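Local coordinates for cDNA FLJ56608, highly similar to Homo sapiens chloride channel, calcium activated, family member 1 (CLCA1), mRNA (Homo sapiens, PDB 6PYO), which may mediate calcium-activated chloride conductance and regulate mucus secretion, and is a self-cleaving metalloprotease whose von Willebrand factor type A domain is this chain, at residues 46-51 and 71-76; 86-91 and 121-126. One frame throughout, in Å; residues are numbered along the deposited sequence.

Contact 1: residues 46-51 and 71-76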
loop_
_atom_site.group_PDB
_atom_site.type_symbol
_atom_site.label_atom_id
_atom_site.label_comp_id
_atom_site.label_asym_id
_atom_site.label_seq_id
_atom_site.Cartn_x
_atom_site.Cartn_y
_atom_site.Cartn_z
ATOM N N VAL A 46 -8.439 2.012 -7.747
ATOM C CA VAL A 46 -7.319 1.263 -7.195
ATOM C C VAL A 46 -6.049 1.737 -7.863
ATOM O O VAL A 46 -5.953 1.732 -9.099
ATOM C CB VAL A 46 -7.481 -0.267 -7.383
ATOM C CG1 VAL A 46 -6.189 -0.964 -6.916
ATOM C CG2 VAL A 46 -8.676 -0.755 -6.607
ATOM N N GLY A 47 -5.063 2.112 -7.047
ATOM C CA GLY A 47 -3.762 2.503 -7.538
ATOM C C GLY A 47 -2.699 1.623 -6.912
ATOM O O GLY A 47 -2.973 0.824 -6.018
ATOM N N MET A 48 -1.465 1.784 -7.388
ATOM C CA MET A 48 -0.403 0.909 -6.930
ATOM C C MET A 48 0.918 1.649 -6.970
ATOM O O MET A 48 1.343 2.162 -8.025
ATOM C CB MET A 48 -0.334 -0.384 -7.754
ATOM C CG MET A 48 0.925 -1.209 -7.454
ATOM S SD MET A 48 1.014 -2.814 -8.321
ATOM C CE MET A 48 -0.712 -3.088 -8.729
ATOM N N VAL A 49 1.565 1.666 -5.812
ATOM C CA VAL A 49 2.871 2.275 -5.600
ATOM C C VAL A 49 3.802 1.206 -5.054
ATOM O O VAL A 49 3.437 0.505 -4.114
ATOM C CB VAL A 49 2.773 3.461 -4.624
ATOM C CG1 VAL A 49 4.142 3.944 -4.190
ATOM C CG2 VAL A 49 1.944 4.562 -5.259
ATOM N N THR A 50 4.984 1.046 -5.668
ATOM C CA THR A 50 6.085 0.327 -5.037
ATOM C C THR A 50 7.064 1.317 -4.417
ATOM O O THR A 50 7.096 2.507 -4.731
ATOM C CB THR A 50 6.854 -0.558 -6.016
ATOM O OG1 THR A 50 7.148 0.220 -7.160
ATOM C CG2 THR A 50 6.048 -1.777 -6.394
ATOM N N PHE A 51 7.896 0.822 -3.530
ATOM C CA PHE A 51 8.844 1.763 -2.968
ATOM C C PHE A 51 10.077 0.996 -2.527
ATOM O O PHE A 51 9.973 -0.153 -2.072
ATOM C CB PHE A 51 8.260 2.577 -1.808
ATOM C CG PHE A 51 7.979 1.763 -0.587
ATOM C CD1 PHE A 51 8.955 1.584 0.399
ATOM C CD2 PHE A 51 6.732 1.182 -0.412
ATOM C CE1 PHE A 51 8.687 0.828 1.525
ATOM C CE2 PHE A 51 6.451 0.419 0.702
ATOM C CZ PHE A 51 7.421 0.247 1.676
ATOM N N ASP A 71 -6.181 -7.993 -13.695
ATOM C CA ASP A 71 -4.981 -8.604 -14.265
ATOM C C ASP A 71 -3.904 -7.574 -14.550
ATOM O O ASP A 71 -2.716 -7.817 -14.321
ATOM C CB ASP A 71 -5.315 -9.321 -15.581
ATOM C CG ASP A 71 -5.723 -10.753 -15.385
ATOM O OD1 ASP A 71 -5.193 -11.390 -14.454
ATOM O OD2 ASP A 71 -6.577 -11.241 -16.159
ATOM N N THR A 72 -4.289 -6.450 -15.127
ATOM C CA THR A 72 -3.293 -5.439 -15.443
ATOM C C THR A 72 -2.646 -4.882 -14.176
ATOM O O THR A 72 -1.448 -4.562 -14.178
ATOM C CB THR A 72 -3.912 -4.308 -16.271
ATOM O OG1 THR A 72 -2.918 -3.308 -16.500
ATOM C CG2 THR A 72 -5.057 -3.663 -15.526
ATOM N N LEU A 73 -3.399 -4.779 -13.080
ATOM C CA LEU A 73 -2.766 -4.362 -11.827
ATOM C C LEU A 73 -1.878 -5.461 -11.275
ATOM O O LEU A 73 -0.772 -5.190 -10.786
ATOM C CB LEU A 73 -3.821 -3.980 -10.788
ATOM C CG LEU A 73 -4.468 -2.629 -11.046
ATOM C CD1 LEU A 73 -5.794 -2.442 -10.378
ATOM C CD2 LEU A 73 -3.503 -1.556 -10.599
ATOM N N ALA A 74 -2.340 -6.722 -11.352
ATOM C CA ALA A 74 -1.568 -7.810 -10.767
ATOM C C ALA A 74 -0.238 -8.011 -11.488
ATOM O O ALA A 74 0.761 -8.373 -10.856
ATOM C CB ALA A 74 -2.379 -9.102 -10.763
ATOM N N LYS A 75 -0.202 -7.797 -12.802
ATOM C CA LYS A 75 1.049 -7.937 -13.549
ATOM C C LYS A 75 2.103 -6.922 -13.121
ATOM O O LYS A 75 3.277 -7.107 -13.450
ATOM C CB LYS A 75 0.755 -7.841 -15.060
ATOM C CG LYS A 75 0.124 -9.136 -15.623
ATOM C CD LYS A 75 -0.468 -8.977 -17.025
ATOM C CE LYS A 75 -1.013 -10.314 -17.551
ATOM N NZ LYS A 75 -1.940 -10.171 -18.722
ATOM N N ARG A 76 1.732 -5.887 -12.367
ATOM C CA ARG A 76 2.687 -4.880 -11.928
ATOM C C ARG A 76 3.183 -5.094 -10.509
ATOM O O ARG A 76 3.848 -4.204 -9.965
ATOM C CB ARG A 76 2.089 -3.479 -12.051
ATOM C CG ARG A 76 1.564 -3.245 -13.418
ATOM C CD ARG A 76 1.099 -1.833 -13.696
ATOM N NE ARG A 76 0.621 -1.798 -15.080
ATOM C CZ ARG A 76 -0.000 -0.779 -15.660
ATOM N NH1 ARG A 76 -0.229 0.335 -14.993
ATOM N NH2 ARG A 76 -0.396 -0.883 -16.917
#
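Met48 reaches from strand 45-51 to helix 67-74 and the residues after it, joining the sheet of this von Willebrand factor A fold to a helix that packs against one of its faces. Its side chain leaves the strand extended: CG is anti to the backbone N (chi1 170°), and CB and CG carry the sulfur across the gap without meeting either Leu73 or Arg76. The touching begins at SD, where Met48 SD lies 3.6 Å from Arg76 O and 3.9 Å from Arg76 CB. At the next bond the chain bends, with chi3 at -21°, and the methyl is turned onto Leu73. There Met48 CE packs 3.7 Å from Leu73 CD2, although the exact position of this methyl is uncertain, since its still closer approach to Leu73 O is too short to be trusted. That carbonyl oxygen already has a partner: Arg76 N binds Leu73 O at 3.0 Å within the segment. The other branch of Leu73 serves Val46: Leu73 CD1 comes to 3.8 Å from Val46 CG1, the two side chains meeting at a slant. Leu36 of helix 24-39 also packs on both Met48 and Leu73. An alanine in place of Met48 would probably open a gap between the strand and segment 71-76, leaving Leu73 CD2 and Arg76 CB without the thioether that touches them. Arg76 offers the contact its CB, while its guanidinium group leads away to bond through NH1 to Gln58 O. Across these segments the chemistry is thus mainly apolar, with the sulfur lying against a backbone carbonyl, and the joint rests on the fit of the flexible thioether and branched methyls rather than on polar bonds.

Contact 2: residues 86-91 and 121-126; sequences SICSGL and SGCFNE
Cys88 and Cys123 form a disulfide that ties the first turn of helix 87-99 to the turn leading into helix 124-130, two helices of the Rossmann-like von Willebrand factor A fold. The covalent link is 2.1 Å from Cys88 SG to Cys123 SG, with a left-handed twist (chi3 -74°). The two sulfurs leave their backbones differently: Cys88 SG is anti to its own carbonyl carbon, whereas Cys123 SG sits between the backbone N and carbonyl carbon (chi1 46°), which points it across at the helix. Thr85, a calcium ligand with Ser16 and Ser18, comes just before Ser86; the side chain of Cys88 itself is about 13 Å from a bound calcium ion.

Charge adds a second tie between the same helices, since Glu126 OE1 forms a salt bridge with Arg92 one turn beyond Cys88. Hydrogen bonds are local to each segment. At the N-cap of helix 87-99, Ser86 OG shares a short bond of 2.5 Å with Ser89 OG, and Phe124 N binds Ser121 O at 3.0 Å. That turn also lays Ser121 CA over the centre of the Phe124 ring, 3.6 Å above its plane.

Apolar contact across the segments is slight beyond the bridge itself: Leu91 CD1 touches Cys123 SG at 4.0 Å.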
loop_
_atom_site.group_PDB
_atom_site.type_symbol
_atom_site.label_atom_id
_atom_site.label_comp_id
_atom_site.label_asym_id
_atom_site.label_seq_id
_atom_site.Cartn_x
_atom_site.Cartn_y
_atom_site.Cartn_z
ATOM N N SER A 86 11.911 3.326 2.443
ATOM C CA SER A 86 11.231 4.516 2.962
ATOM C C SER A 86 9.711 4.300 2.855
ATOM O O SER A 86 9.092 4.599 1.831
ATOM C CB SER A 86 11.680 5.774 2.233
ATOM O OG SER A 86 10.970 6.903 2.713
ATOM N N ILE A 87 9.122 3.796 3.942
ATOM C CA ILE A 87 7.665 3.679 3.993
ATOM C C ILE A 87 7.037 5.030 3.707
ATOM O O ILE A 87 6.058 5.137 2.954
ATOM C CB ILE A 87 7.210 3.103 5.347
ATOM C CG1 ILE A 87 7.570 1.617 5.373
ATOM C CG2 ILE A 87 5.714 3.355 5.525
ATOM C CD1 ILE A 87 7.244 0.905 6.647
ATOM N N CYS A 88 7.609 6.092 4.278
ATOM C CA CYS A 88 6.993 7.405 4.162
ATOM C C CYS A 88 6.978 7.886 2.730
ATOM O O CYS A 88 5.996 8.506 2.302
ATOM C CB CYS A 88 7.692 8.418 5.078
ATOM S SG CYS A 88 7.190 8.222 6.834
ATOM N N SER A 89 8.041 7.603 1.953
ATOM C CA SER A 89 7.999 7.948 0.533
ATOM C C SER A 89 6.844 7.248 -0.172
ATOM O O SER A 89 6.224 7.814 -1.083
ATOM C CB SER A 89 9.299 7.556 -0.194
ATOM O OG SER A 89 10.436 8.011 0.501
ATOM N N GLY A 90 6.627 5.965 0.158
ATOM C CA GLY A 90 5.556 5.224 -0.468
ATOM C C GLY A 90 4.189 5.782 -0.108
ATOM O O GLY A 90 3.319 5.901 -0.969
ATOM N N LEU A 91 3.995 6.172 1.163
ATOM C CA LEU A 91 2.703 6.728 1.573
ATOM C C LEU A 91 2.463 8.105 0.956
ATOM O O LEU A 91 1.369 8.385 0.447
ATOM C CB LEU A 91 2.609 6.784 3.092
ATOM C CG LEU A 91 2.706 5.456 3.829
ATOM C CD1 LEU A 91 2.707 5.667 5.340
ATOM C CD2 LEU A 91 1.577 4.504 3.410
ATOM N N SER A 121 7.806 7.640 11.751
ATOM C CA SER A 121 7.241 8.788 12.467
ATOM C C SER A 121 7.303 10.059 11.639
ATOM O O SER A 121 6.467 10.957 11.811
ATOM C CB SER A 121 7.977 8.986 13.801
ATOM O OG SER A 121 9.377 9.121 13.589
ATOM N N GLY A 122 8.228 10.125 10.688
ATOM C CA GLY A 122 8.384 11.318 9.886
ATOM C C GLY A 122 7.193 11.667 9.026
ATOM O O GLY A 122 7.135 12.791 8.512
ATOM N N CYS A 123 6.245 10.743 8.822
ATOM C CA CYS A 123 5.044 11.108 8.073
ATOM C C CYS A 123 3.777 11.082 8.924
ATOM O O CYS A 123 2.692 11.363 8.397
ATOM C CB CYS A 123 4.870 10.211 6.831
ATOM S SG CYS A 123 5.099 8.406 7.040
ATOM N N PHE A 124 3.891 10.778 10.219
ATOM C CA PHE A 124 2.727 10.745 11.102
ATOM C C PHE A 124 1.773 11.919 10.867
ATOM O O PHE A 124 0.584 11.734 10.564
ATOM C CB PHE A 124 3.227 10.713 12.546
ATOM C CG PHE A 124 3.564 9.339 13.048
ATOM C CD1 PHE A 124 3.359 8.220 12.262
ATOM C CD2 PHE A 124 4.070 9.165 14.323
ATOM C CE1 PHE A 124 3.651 6.949 12.737
ATOM C CE2 PHE A 124 4.365 7.906 14.798
ATOM C CZ PHE A 124 4.154 6.795 14.009
ATOM N N ASN A 125 2.290 13.137 10.978
ATOM C CA ASN A 125 1.476 14.322 10.734
ATOM C C ASN A 125 0.721 14.215 9.409
ATOM O O ASN A 125 -0.512 14.288 9.372
ATOM C CB ASN A 125 2.364 15.577 10.759
ATOM C CG ASN A 125 1.574 16.859 10.549
ATOM O OD1 ASN A 125 0.732 17.225 11.379
ATOM N ND2 ASN A 125 1.842 17.554 9.438
ATOM N N GLU A 126 1.452 14.041 8.308
ATOM C CA GLU A 126 0.814 13.982 6.996
ATOM C C GLU A 126 -0.248 12.896 6.965
ATOM O O GLU A 126 -1.344 13.089 6.412
ATOM C CB GLU A 126 1.864 13.721 5.908
ATOM C CG GLU A 126 2.877 14.806 5.703
ATOM C CD GLU A 126 4.149 14.284 5.045
ATOM O OE1 GLU A 126 5.036 13.778 5.763
ATOM O OE2 GLU A 126 4.253 14.366 3.806
#

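Overall arrangement
Both contacts are largely buried, yet they lie on opposite sides of the chain's centre, their own centres about 20 Å apart. Contact 1 joins a strand of the sheet to helix 67-74 and relies on non-covalent, mainly apolar packing; contact 2, on the other side of the sheet, joins helix 87-99 to the turn before helix 124-130 by a covalent bond, beside an exposed glycine. They share no secondary-structure element, but strand 46-51 links them. Val46 and Met48 face helix 67-74, while Val49 and Phe51 pack on helix 87-99 and its N-cap, Phe51 CD1 lying 3.3 Å from Ser86 O. The strand therefore lies between helix 67-74 and helix 87-99, which follow each other in the chain.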